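Local coordinates for cyclic di-GMP receptor atypical PilZ domain-containing protein (Xanthomonas campestris pv. campestris, PDB 3RQA) that is of unknown function but belongs to the atypical PilZ family of cyclic di-GMP receptors and assembles into a tetramer through a helical bundle, at residues G40-L52 with P163-H175. Sequence-based numbering, arbitrary orientation.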
loop_
_atom_site.group_PDB
_atom_site.type_symbol
_atom_site.label_atom_id
_atom_site.label_comp_id
_atom_site.label_asym_id
_atom_site.label_seq_id
_atom_site.Cartn_x
_atom_site.Cartn_y
_atom_site.Cartn_z
ATOM N N GLY C 40 -3.210 17.756 10.272
ATOM C CA GLY C 40 -3.226 17.716 8.829
ATOM C C GLY C 40 -4.304 18.690 8.394
ATOM O O GLY C 40 -4.553 19.680 9.086
ATOM N N SER C 41 -4.969 18.407 7.281
ATOM C CA SER C 41 -5.988 19.314 6.773
ATOM C C SER C 41 -7.431 18.900 7.047
ATOM O O SER C 41 -7.721 17.753 7.400
ATOM C CB SER C 41 -5.814 19.482 5.268
ATOM O OG SER C 41 -6.155 18.279 4.603
ATOM N N HIS C 42 -8.333 19.858 6.875
ATOM C CA HIS C 42 -9.753 19.613 7.051
ATOM C C HIS C 42 -10.178 18.601 5.986
ATOM O O HIS C 42 -10.935 17.673 6.262
ATOM C CB HIS C 42 -10.539 20.918 6.866
ATOM C CG HIS C 42 -10.499 21.828 8.055
ATOM N ND1 HIS C 42 -10.962 23.127 8.013
ATOM C CD2 HIS C 42 -10.109 21.609 9.336
ATOM C CE1 HIS C 42 -10.859 23.668 9.215
ATOM N NE2 HIS C 42 -10.346 22.767 10.035
ATOM N N ALA C 43 -9.667 18.793 4.771
ATOM C CA ALA C 43 -9.973 17.931 3.631
ATOM C C ALA C 43 -9.591 16.462 3.869
ATOM O O ALA C 43 -10.284 15.552 3.424
ATOM C CB ALA C 43 -9.274 18.464 2.380
ATOM N N THR C 44 -8.493 16.229 4.576
ATOM C CA THR C 44 -8.060 14.862 4.869
ATOM C C THR C 44 -9.078 14.217 5.807
ATOM O O THR C 44 -9.498 13.075 5.599
ATOM C CB THR C 44 -6.667 14.841 5.544
ATOM O OG1 THR C 44 -5.704 15.436 4.666
ATOM C CG2 THR C 44 -6.241 13.411 5.858
ATOM N N ALA C 45 -9.469 14.959 6.838
ATOM C CA ALA C 45 -10.456 14.472 7.794
ATOM C C ALA C 45 -11.779 14.247 7.056
ATOM O O ALA C 45 -12.373 13.172 7.158
ATOM C CB ALA C 45 -10.639 15.483 8.930
ATOM N N GLU C 46 -12.227 15.243 6.297
ATOM C CA GLU C 46 -13.482 15.114 5.549
ATOM C C GLU C 46 -13.452 13.906 4.605
ATOM O O GLU C 46 -14.404 13.134 4.544
ATOM C CB GLU C 46 -13.776 16.390 4.735
ATOM C CG GLU C 46 -14.960 16.246 3.761
ATOM C CD GLU C 46 -15.331 17.537 3.038
ATOM O OE1 GLU C 46 -14.498 18.458 2.980
ATOM O OE2 GLU C 46 -16.461 17.622 2.510
ATOM N N THR C 47 -12.353 13.749 3.879
ATOM C CA THR C 47 -12.224 12.641 2.938
ATOM C C THR C 47 -12.291 11.310 3.661
ATOM O O THR C 47 -12.936 10.386 3.196
ATOM C CB THR C 47 -10.912 12.736 2.130
ATOM O OG1 THR C 47 -10.943 13.924 1.324
ATOM C CG2 THR C 47 -10.751 11.515 1.216
ATOM N N LEU C 48 -11.629 11.221 4.804
ATOM C CA LEU C 48 -11.649 10.008 5.590
ATOM C C LEU C 48 -13.087 9.630 5.981
ATOM O O LEU C 48 -13.512 8.490 5.796
ATOM C CB LEU C 48 -10.809 10.194 6.868
ATOM C CG LEU C 48 -11.064 9.159 7.976
ATOM C CD1 LEU C 48 -10.837 7.757 7.429
ATOM C CD2 LEU C 48 -10.157 9.438 9.182
ATOM N N LEU C 49 -13.818 10.593 6.537
ATOM C CA LEU C 49 -15.190 10.373 6.986
ATOM C C LEU C 49 -16.153 10.007 5.854
ATOM O O LEU C 49 -16.911 9.036 5.956
ATOM C CB LEU C 49 -15.692 11.621 7.738
ATOM C CG LEU C 49 -15.587 11.643 9.273
ATOM C CD1 LEU C 49 -14.300 11.027 9.728
ATOM C CD2 LEU C 49 -15.704 13.077 9.769
ATOM N N ARG C 50 -16.121 10.776 4.773
ATOM C CA ARG C 50 -17.010 10.514 3.654
ATOM C C ARG C 50 -16.704 9.181 2.977
ATOM O O ARG C 50 -17.603 8.383 2.745
ATOM C CB ARG C 50 -16.926 11.641 2.627
ATOM C CG ARG C 50 -17.512 12.966 3.103
ATOM C CD ARG C 50 -17.603 13.968 1.950
ATOM N NE ARG C 50 -18.061 15.277 2.409
ATOM C CZ ARG C 50 -19.264 15.528 2.925
ATOM N NH1 ARG C 50 -19.568 16.757 3.318
ATOM N NH2 ARG C 50 -20.167 14.566 3.036
ATOM N N SER C 51 -15.434 8.944 2.669
ATOM C CA SER C 51 -15.039 7.704 2.013
ATOM C C SER C 51 -15.439 6.526 2.876
ATOM O O SER C 51 -15.943 5.517 2.386
ATOM C CB SER C 51 -13.528 7.691 1.780
ATOM O OG SER C 51 -13.134 8.814 1.008
ATOM N N LEU C 52 -15.225 6.680 4.177
ATOM C CA LEU C 52 -15.552 5.649 5.153
ATOM C C LEU C 52 -17.052 5.331 5.086
ATOM O O LEU C 52 -17.460 4.171 5.155
ATOM C CB LEU C 52 -15.163 6.146 6.551
ATOM C CG LEU C 52 -14.847 5.160 7.675
ATOM C CD1 LEU C 52 -13.770 4.166 7.218
ATOM C CD2 LEU C 52 -14.382 5.942 8.906
ATOM N N PRO C 163 -12.831 25.452 14.544
ATOM C CA PRO C 163 -13.765 25.413 13.411
ATOM C C PRO C 163 -13.386 24.352 12.397
ATOM O O PRO C 163 -12.246 24.302 11.947
ATOM C CB PRO C 163 -13.677 26.826 12.849
ATOM C CG PRO C 163 -13.493 27.637 14.096
ATOM C CD PRO C 163 -12.451 26.842 14.856
ATOM N N LEU C 164 -14.355 23.510 12.047
ATOM C CA LEU C 164 -14.151 22.412 11.109
ATOM C C LEU C 164 -14.310 22.762 9.634
ATOM O O LEU C 164 -13.942 21.968 8.771
ATOM C CB LEU C 164 -15.117 21.266 11.431
ATOM C CG LEU C 164 -15.034 20.707 12.857
ATOM C CD1 LEU C 164 -16.344 20.057 13.224
ATOM C CD2 LEU C 164 -13.883 19.720 12.963
ATOM N N GLY C 165 -14.860 23.931 9.335
ATOM C CA GLY C 165 -15.063 24.286 7.938
ATOM C C GLY C 165 -16.331 23.605 7.452
ATOM O O GLY C 165 -16.711 22.558 7.973
ATOM N N THR C 166 -16.977 24.187 6.446
ATOM C CA THR C 166 -18.237 23.663 5.901
ATOM C C THR C 166 -18.272 22.174 5.555
ATOM O O THR C 166 -19.157 21.447 6.016
ATOM C CB THR C 166 -18.649 24.467 4.651
ATOM O OG1 THR C 166 -18.745 25.857 5.002
ATOM C CG2 THR C 166 -20.001 23.981 4.119
ATOM N N GLY C 167 -17.308 21.734 4.746
ATOM C CA GLY C 167 -17.220 20.343 4.327
ATOM C C GLY C 167 -17.007 19.320 5.429
ATOM O O GLY C 167 -17.736 18.341 5.520
ATOM N N LEU C 168 -16.001 19.531 6.271
ATOM C CA LEU C 168 -15.734 18.591 7.349
ATOM C C LEU C 168 -16.881 18.582 8.351
ATOM O O LEU C 168 -17.265 17.520 8.837
ATOM C CB LEU C 168 -14.425 18.934 8.064
ATOM C CG LEU C 168 -14.056 18.000 9.229
ATOM C CD1 LEU C 168 -13.966 16.538 8.749
ATOM C CD2 LEU C 168 -12.738 18.472 9.845
ATOM N N GLN C 169 -17.425 19.756 8.677
ATOM C CA GLN C 169 -18.540 19.781 9.618
ATOM C C GLN C 169 -19.663 18.889 9.097
ATOM O O GLN C 169 -20.205 18.052 9.829
ATOM C CB GLN C 169 -19.092 21.194 9.827
ATOM C CG GLN C 169 -20.141 21.199 10.928
ATOM C CD GLN C 169 -20.514 22.579 11.412
ATOM O OE1 GLN C 169 -19.646 23.414 11.696
ATOM N NE2 GLN C 169 -21.816 22.825 11.531
ATOM N N ASP C 170 -19.998 19.056 7.825
ATOM C CA ASP C 170 -21.062 18.260 7.230
ATOM C C ASP C 170 -20.788 16.762 7.319
ATOM O O ASP C 170 -21.664 15.986 7.695
ATOM C CB ASP C 170 -21.266 18.633 5.767
ATOM C CG ASP C 170 -22.461 17.926 5.162
ATOM O OD1 ASP C 170 -23.600 18.359 5.447
ATOM O OD2 ASP C 170 -22.267 16.925 4.430
ATOM N N ALA C 171 -19.572 16.361 6.953
ATOM C CA ALA C 171 -19.179 14.953 7.004
ATOM C C ALA C 171 -19.265 14.427 8.437
ATOM O O ALA C 171 -19.650 13.285 8.659
ATOM C CB ALA C 171 -17.746 14.789 6.484
ATOM N N LEU C 172 -18.889 15.259 9.406
ATOM C CA LEU C 172 -18.929 14.828 10.807
ATOM C C LEU C 172 -20.371 14.680 11.296
ATOM O O LEU C 172 -20.700 13.720 12.010
ATOM C CB LEU C 172 -18.176 15.818 11.713
ATOM C CG LEU C 172 -18.171 15.543 13.226
ATOM C CD1 LEU C 172 -17.697 14.122 13.518
ATOM C CD2 LEU C 172 -17.274 16.571 13.918
ATOM N N GLU C 173 -21.226 15.634 10.919
ATOM C CA GLU C 173 -22.628 15.566 11.330
ATOM C C GLU C 173 -23.249 14.284 10.777
ATOM O O GLU C 173 -23.922 13.554 11.505
ATOM C CB GLU C 173 -23.400 16.801 10.839
ATOM C CG GLU C 173 -23.383 17.955 11.837
ATOM C CD GLU C 173 -23.862 19.260 11.237
ATOM O OE1 GLU C 173 -24.716 19.234 10.322
ATOM O OE2 GLU C 173 -23.386 20.321 11.688
ATOM N N ARG C 174 -23.009 14.012 9.494
ATOM C CA ARG C 174 -23.548 12.802 8.879
ATOM C C ARG C 174 -23.001 11.595 9.628
ATOM O O ARG C 174 -23.745 10.673 9.969
ATOM C CB ARG C 174 -23.146 12.699 7.409
ATOM C CG ARG C 174 -23.829 13.693 6.487
ATOM C CD ARG C 174 -23.157 13.671 5.122
ATOM N NE ARG C 174 -23.740 14.643 4.206
ATOM C CZ ARG C 174 -24.841 14.438 3.490
ATOM N NH1 ARG C 174 -25.487 13.283 3.569
ATOM N NH2 ARG C 174 -25.300 15.400 2.706
ATOM N N HIS C 175 -21.698 11.616 9.897
ATOM C CA HIS C 175 -21.067 10.508 10.599
ATOM C C HIS C 175 -21.732 10.229 11.944
ATOM O O HIS C 175 -22.072 9.085 12.252
ATOM C CB HIS C 175 -19.578 10.774 10.823
ATOM C CG HIS C 175 -18.878 9.641 11.501
ATOM N ND1 HIS C 175 -18.592 8.457 10.856
ATOM C CD2 HIS C 175 -18.494 9.472 12.789
ATOM C CE1 HIS C 175 -18.066 7.606 11.719
ATOM N NE2 HIS C 175 -17.997 8.197 12.899
HETATM O O HOH W 1 -18.484 8.552 7.882
#
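Arg50 starts with CG anti to its carbonyl carbon (chi1 -69°) and runs extended to NE, carrying its guanidinium across to Asp170. Asp170, with CG anti to the backbone N (chi1 -174°), turns its carboxylate to meet it, and the side chains cross at about a right angle. Arg50 NH1 donates to Asp170 OD2 at 2.9 Å, nearly straight and in the guanidinium plane. Asp170 OD2 takes this bond on its anti side and Arg174 NE, at 2.7 Å, on its syn side, both donors out of the carboxylate plane. Arg50 NE makes a salt bridge with Glu46 OE2 at 2.8 Å, on the anti lone pair, so Glu46, Arg50, Asp170 and Arg174 form a salt-bridge network. These bonds would fix the guanidinium's rotation. Ala171 CB lies 3.9 Å above the plane of the Arg50 guanidinium, over its centre.

The contact joins helix 42-55 to the C-terminal helix 165-185, beside the six-stranded PilZ barrel. The segment axes run roughly parallel, 30° apart and 8.6 Å at closest approach. Packing is knobs-into-holes. Leu168 enters among His42, Ala45, Glu46 and Leu49, and its CD1 is tight against Ala45 CB at 3.5 Å. Leu49 fits among Leu168, Ala171, Leu172 and His175. Leu139 and Leu141 of strand 139-150 pack on this side. Leu164 O sits over one face of the His42 ring. A water bridges Leu49 O and His175 ND1.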